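Local coordinates for protein MlnD (Bacillus methylotrophicus, PDB 5IL5) that probably dehydrates beta-hydroxyacyl chains tethered to an acyl carrier domain, as the dehydratase domain of a trans-AT polyketide synthase linked to macrolactin, at residues Phe43-Thr55 against Gln104-Thr116. Residues are numbered along the deposited sequence; the frame is centred on the assembly and turned at random.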
loop_
_atom_site.group_PDB
_atom_site.type_symbol
_atom_site.label_atom_id
_atom_site.label_comp_id
_atom_site.label_asym_id
_atom_site.label_seq_id
_atom_site.Cartn_x
_atom_site.Cartn_y
_atom_site.Cartn_z
ATOM N N PHE A 43 0.199 5.101 9.558
ATOM C CA PHE A 43 -0.638 5.797 10.529
ATOM C C PHE A 43 -0.503 7.297 10.383
ATOM O O PHE A 43 -1.467 8.038 10.608
ATOM C CB PHE A 43 -0.239 5.391 11.946
ATOM C CG PHE A 43 -0.674 4.013 12.335
ATOM C CD1 PHE A 43 -1.864 3.481 11.881
ATOM C CD2 PHE A 43 0.138 3.236 13.142
ATOM C CE1 PHE A 43 -2.246 2.211 12.247
ATOM C CE2 PHE A 43 -0.239 1.970 13.507
ATOM C CZ PHE A 43 -1.435 1.454 13.055
ATOM N N LYS A 44 0.683 7.758 10.004
ATOM C CA LYS A 44 0.913 9.189 9.944
ATOM C C LYS A 44 0.197 9.812 8.752
ATOM O O LYS A 44 -0.354 10.912 8.864
ATOM C CB LYS A 44 2.409 9.477 9.911
ATOM C CG LYS A 44 2.722 10.959 10.001
ATOM C CD LYS A 44 4.205 11.193 10.240
ATOM C CE LYS A 44 4.585 12.634 10.000
ATOM N NZ LYS A 44 6.008 12.852 10.339
ATOM N N ALA A 45 0.210 9.145 7.598
ATOM C CA ALA A 45 -0.488 9.707 6.454
ATOM C C ALA A 45 -0.695 8.671 5.353
ATOM O O ALA A 45 0.098 7.740 5.183
ATOM C CB ALA A 45 0.272 10.922 5.914
ATOM N N GLN A 46 -1.776 8.875 4.602
ATOM C CA GLN A 46 -2.028 8.147 3.366
ATOM C C GLN A 46 -1.066 8.608 2.278
ATOM O O GLN A 46 -0.888 9.811 2.065
ATOM C CB GLN A 46 -3.469 8.395 2.932
ATOM C CG GLN A 46 -3.862 7.836 1.581
ATOM C CD GLN A 46 -4.222 6.356 1.609
ATOM O OE1 GLN A 46 -4.680 5.834 2.624
ATOM N NE2 GLN A 46 -4.022 5.677 0.486
ATOM N N LYS A 47 -0.446 7.662 1.575
ATOM C CA LYS A 47 0.523 8.093 0.578
ATOM C C LYS A 47 0.925 6.937 -0.324
ATOM O O LYS A 47 0.848 5.768 0.065
ATOM C CB LYS A 47 1.749 8.693 1.269
ATOM C CG LYS A 47 2.300 7.816 2.376
ATOM C CD LYS A 47 3.334 8.545 3.188
ATOM C CE LYS A 47 3.560 7.835 4.497
ATOM N NZ LYS A 47 4.777 8.325 5.171
ATOM N N PHE A 48 1.378 7.295 -1.527
ATOM C CA PHE A 48 1.791 6.351 -2.554
ATOM C C PHE A 48 3.171 6.729 -3.077
ATOM O O PHE A 48 3.569 7.895 -3.039
ATOM C CB PHE A 48 0.817 6.327 -3.743
ATOM C CG PHE A 48 -0.603 5.976 -3.392
ATOM C CD1 PHE A 48 -1.476 6.932 -2.903
ATOM C CD2 PHE A 48 -1.082 4.701 -3.619
ATOM C CE1 PHE A 48 -2.786 6.609 -2.609
ATOM C CE2 PHE A 48 -2.390 4.374 -3.328
ATOM C CZ PHE A 48 -3.241 5.329 -2.827
ATOM N N LEU A 49 3.890 5.729 -3.581
ATOM C CA LEU A 49 5.215 5.923 -4.162
ATOM C C LEU A 49 5.098 6.197 -5.663
ATOM O O LEU A 49 4.484 5.414 -6.397
ATOM C CB LEU A 49 6.074 4.683 -3.918
ATOM C CG LEU A 49 7.589 4.803 -4.072
ATOM C CD1 LEU A 49 8.236 3.622 -3.381
ATOM C CD2 LEU A 49 8.034 4.875 -5.514
ATOM N N ILE A 50 5.686 7.296 -6.117
ATOM C CA ILE A 50 5.682 7.665 -7.528
ATOM C C ILE A 50 6.968 7.164 -8.170
ATOM O O ILE A 50 8.059 7.323 -7.608
ATOM C CB ILE A 50 5.562 9.193 -7.697
ATOM C CG1 ILE A 50 4.302 9.740 -7.015
ATOM C CG2 ILE A 50 5.612 9.578 -9.182
ATOM C CD1 ILE A 50 3.053 9.694 -7.854
ATOM N N ASN A 51 6.861 6.605 -9.374
ATOM C CA ASN A 51 8.048 6.201 -10.121
ATOM C C ASN A 51 7.780 6.427 -11.601
ATOM O O ASN A 51 7.004 5.689 -12.212
ATOM C CB ASN A 51 8.428 4.748 -9.843
ATOM C CG ASN A 51 9.681 4.337 -10.585
ATOM O OD1 ASN A 51 10.478 5.192 -11.002
ATOM N ND2 ASN A 51 9.896 3.028 -10.711
ATOM N N VAL A 52 8.434 7.441 -12.168
ATOM C CA VAL A 52 8.355 7.763 -13.586
ATOM C C VAL A 52 9.699 7.587 -14.280
ATOM O O VAL A 52 9.904 8.115 -15.372
ATOM C CB VAL A 52 7.819 9.192 -13.806
ATOM C CG1 VAL A 52 6.382 9.300 -13.336
ATOM C CG2 VAL A 52 8.706 10.210 -13.109
ATOM N N SER A 53 10.633 6.883 -13.643
ATOM C CA SER A 53 11.947 6.658 -14.229
ATOM C C SER A 53 11.834 6.080 -15.638
ATOM O O SER A 53 12.440 6.595 -16.584
ATOM C CB SER A 53 12.750 5.731 -13.312
ATOM O OG SER A 53 14.055 5.494 -13.805
ATOM N N ASP A 54 11.051 5.012 -15.796
ATOM C CA ASP A 54 11.015 4.231 -17.028
ATOM C C ASP A 54 9.930 4.671 -18.013
ATOM O O ASP A 54 9.640 3.936 -18.962
ATOM C CB ASP A 54 10.836 2.748 -16.692
ATOM C CG ASP A 54 12.094 2.133 -16.110
ATOM O OD1 ASP A 54 13.200 2.634 -16.434
ATOM O OD2 ASP A 54 11.969 1.157 -15.334
ATOM N N THR A 55 9.314 5.833 -17.805
ATOM C CA THR A 55 8.516 6.481 -18.837
ATOM C C THR A 55 9.435 7.292 -19.742
ATOM O O THR A 55 10.456 7.829 -19.299
ATOM C CB THR A 55 7.461 7.406 -18.233
ATOM O OG1 THR A 55 8.073 8.654 -17.895
ATOM C CG2 THR A 55 6.842 6.809 -16.983
ATOM N N GLN A 104 15.054 15.327 -13.586
ATOM C CA GLN A 104 15.441 13.933 -13.727
ATOM C C GLN A 104 16.948 13.882 -13.925
ATOM O O GLN A 104 17.478 14.418 -14.907
ATOM C CB GLN A 104 14.694 13.239 -14.866
ATOM C CG GLN A 104 15.002 11.732 -14.943
ATOM C CD GLN A 104 14.305 10.890 -13.861
ATOM O OE1 GLN A 104 14.962 10.247 -13.021
ATOM N NE2 GLN A 104 12.976 10.853 -13.912
ATOM N N SER A 105 17.627 13.234 -12.990
ATOM C CA SER A 105 19.078 13.266 -12.909
ATOM C C SER A 105 19.578 11.838 -12.746
ATOM O O SER A 105 18.950 10.900 -13.245
ATOM C CB SER A 105 19.533 14.151 -11.738
ATOM O OG SER A 105 20.941 14.257 -11.699
ATOM N N GLY A 106 20.692 11.651 -12.047
ATOM C CA GLY A 106 21.120 10.313 -11.708
ATOM C C GLY A 106 20.792 10.014 -10.262
ATOM O O GLY A 106 20.482 8.872 -9.909
ATOM N N SER A 107 20.836 11.048 -9.418
ATOM C CA SER A 107 20.541 10.859 -8.003
ATOM C C SER A 107 19.257 10.074 -7.812
ATOM O O SER A 107 19.144 9.274 -6.877
ATOM C CB SER A 107 20.405 12.214 -7.308
ATOM O OG SER A 107 19.471 13.033 -7.994
ATOM N N ASN A 108 18.289 10.275 -8.702
ATOM C CA ASN A 108 16.981 9.650 -8.583
ATOM C C ASN A 108 16.379 9.935 -7.213
ATOM O O ASN A 108 16.476 9.112 -6.298
ATOM C CB ASN A 108 17.086 8.146 -8.819
ATOM C CG ASN A 108 15.732 7.489 -8.980
ATOM O OD1 ASN A 108 14.838 8.036 -9.627
ATOM N ND2 ASN A 108 15.572 6.311 -8.395
ATOM N N GLU A 109 15.769 11.106 -7.060
ATOM C CA GLU A 109 15.027 11.419 -5.849
ATOM C C GLU A 109 13.691 10.695 -5.914
ATOM O O GLU A 109 12.918 10.894 -6.856
ATOM C CB GLU A 109 14.834 12.930 -5.708
ATOM C CG GLU A 109 16.068 13.702 -5.233
ATOM C CD GLU A 109 16.515 13.290 -3.854
ATOM O OE1 GLU A 109 15.648 13.133 -2.973
ATOM O OE2 GLU A 109 17.731 13.124 -3.640
ATOM N N GLN A 110 13.423 9.847 -4.927
ATOM C CA GLN A 110 12.167 9.112 -4.888
ATOM C C GLN A 110 11.013 10.079 -4.651
ATOM O O GLN A 110 11.090 10.945 -3.775
ATOM C CB GLN A 110 12.221 8.048 -3.793
ATOM C CG GLN A 110 11.295 6.861 -4.012
ATOM C CD GLN A 110 11.734 5.969 -5.157
ATOM O OE1 GLN A 110 10.971 5.717 -6.093
ATOM N NE2 GLN A 110 12.967 5.486 -5.092
ATOM N N ILE A 111 9.950 9.944 -5.441
ATOM C CA ILE A 111 8.814 10.860 -5.406
ATOM C C ILE A 111 7.614 10.151 -4.794
ATOM O O ILE A 111 7.331 8.993 -5.121
ATOM C CB ILE A 111 8.474 11.365 -6.820
ATOM C CG1 ILE A 111 9.686 12.061 -7.445
ATOM C CG2 ILE A 111 7.271 12.311 -6.772
ATOM C CD1 ILE A 111 9.756 11.917 -8.951
ATOM N N ARG A 112 6.894 10.858 -3.925
ATOM C CA ARG A 112 5.709 10.332 -3.264
ATOM C C ARG A 112 4.601 11.370 -3.324
ATOM O O ARG A 112 4.856 12.570 -3.455
ATOM C CB ARG A 112 5.979 9.995 -1.800
ATOM C CG ARG A 112 6.082 11.238 -0.938
ATOM C CD ARG A 112 6.546 10.942 0.455
ATOM N NE ARG A 112 6.500 12.146 1.277
ATOM C CZ ARG A 112 6.547 12.142 2.601
ATOM N NH1 ARG A 112 6.655 10.993 3.249
ATOM N NH2 ARG A 112 6.489 13.281 3.275
ATOM N N ILE A 113 3.361 10.904 -3.193
ATOM C CA ILE A 113 2.204 11.783 -3.096
ATOM C C ILE A 113 1.524 11.538 -1.757
ATOM O O ILE A 113 1.203 10.393 -1.417
ATOM C CB ILE A 113 1.223 11.563 -4.263
ATOM C CG1 ILE A 113 0.010 12.486 -4.122
ATOM C CG2 ILE A 113 0.784 10.109 -4.338
ATOM C CD1 ILE A 113 -0.845 12.562 -5.367
ATOM N N VAL A 114 1.295 12.616 -1.010
ATOM C CA VAL A 114 0.599 12.572 0.270
ATOM C C VAL A 114 -0.801 13.116 0.045
ATOM O O VAL A 114 -0.970 14.136 -0.633
ATOM C CB VAL A 114 1.342 13.388 1.342
ATOM C CG1 VAL A 114 0.607 13.325 2.680
ATOM C CG2 VAL A 114 2.771 12.897 1.494
ATOM N N LEU A 115 -1.800 12.431 0.592
ATOM C CA LEU A 115 -3.192 12.844 0.483
ATOM C C LEU A 115 -3.786 12.999 1.874
ATOM O O LEU A 115 -3.704 12.080 2.695
ATOM C CB LEU A 115 -4.009 11.834 -0.322
ATOM C CG LEU A 115 -3.458 11.503 -1.705
ATOM C CD1 LEU A 115 -2.600 10.253 -1.661
ATOM C CD2 LEU A 115 -4.606 11.345 -2.682
ATOM N N THR A 116 -4.398 14.146 2.129
ATOM C CA THR A 116 -4.931 14.443 3.457
ATOM C C THR A 116 -6.427 14.713 3.358
ATOM O O THR A 116 -6.829 15.729 2.759
ATOM C CB THR A 116 -4.220 15.642 4.085
ATOM O OG1 THR A 116 -2.803 15.440 4.039
ATOM C CG2 THR A 116 -4.638 15.772 5.545
#
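Phe48 turns CG beside its backbone N (chi1 -58°), which swings the ring toward Leu115, whose CD1 meets the ring edge in plane, 3.7 Å from Phe48 CD1. Lys47 and Arg112 both set CG between backbone N and carbonyl carbon (chi1 49° and 74°) and run on extended, bringing both cationic ends together on the side of the sheet opposite Phe48. The backbones pair antiparallel: Phe48 and Ile113 form a hydrogen-bonded pair, Phe48 N to Ile113 O at 3.1 Å and Ile113 N to Phe48 O at 3.0 Å. Leu115 N donates to Gln46 O at 3.1 Å. On the side of the sheet that carries Phe48, Ile113 CG2 lies against Phe48 CB at 3.8 Å, while Ile50 CB touches Ile111 CG2 at 3.7 Å; from helix 74-86, Ala81 and Met84 meet Phe48 and Met77 meets Ile50. On the Lys47 side, Val114 CG2 lies above the guanidinium plane of Arg112 in the same strand, offset toward its rim, and Val114 CG1 reaches Ala45 CB at 4.0 Å. Strand 46-50 lies between strands 36-39 and 111-117 in the predicted N-terminal hotdog fold, where the sheet wraps a central helix. Lys47 NZ and Arg112 NH1 stand 3.8 Å apart, but salt bridges to Asp42 and Glu127 respectively probably offset this like-charge proximity; the Phe48 side is mainly apolar and partly helix-covered, the Lys47 side mixes aliphatic groups with paired charges.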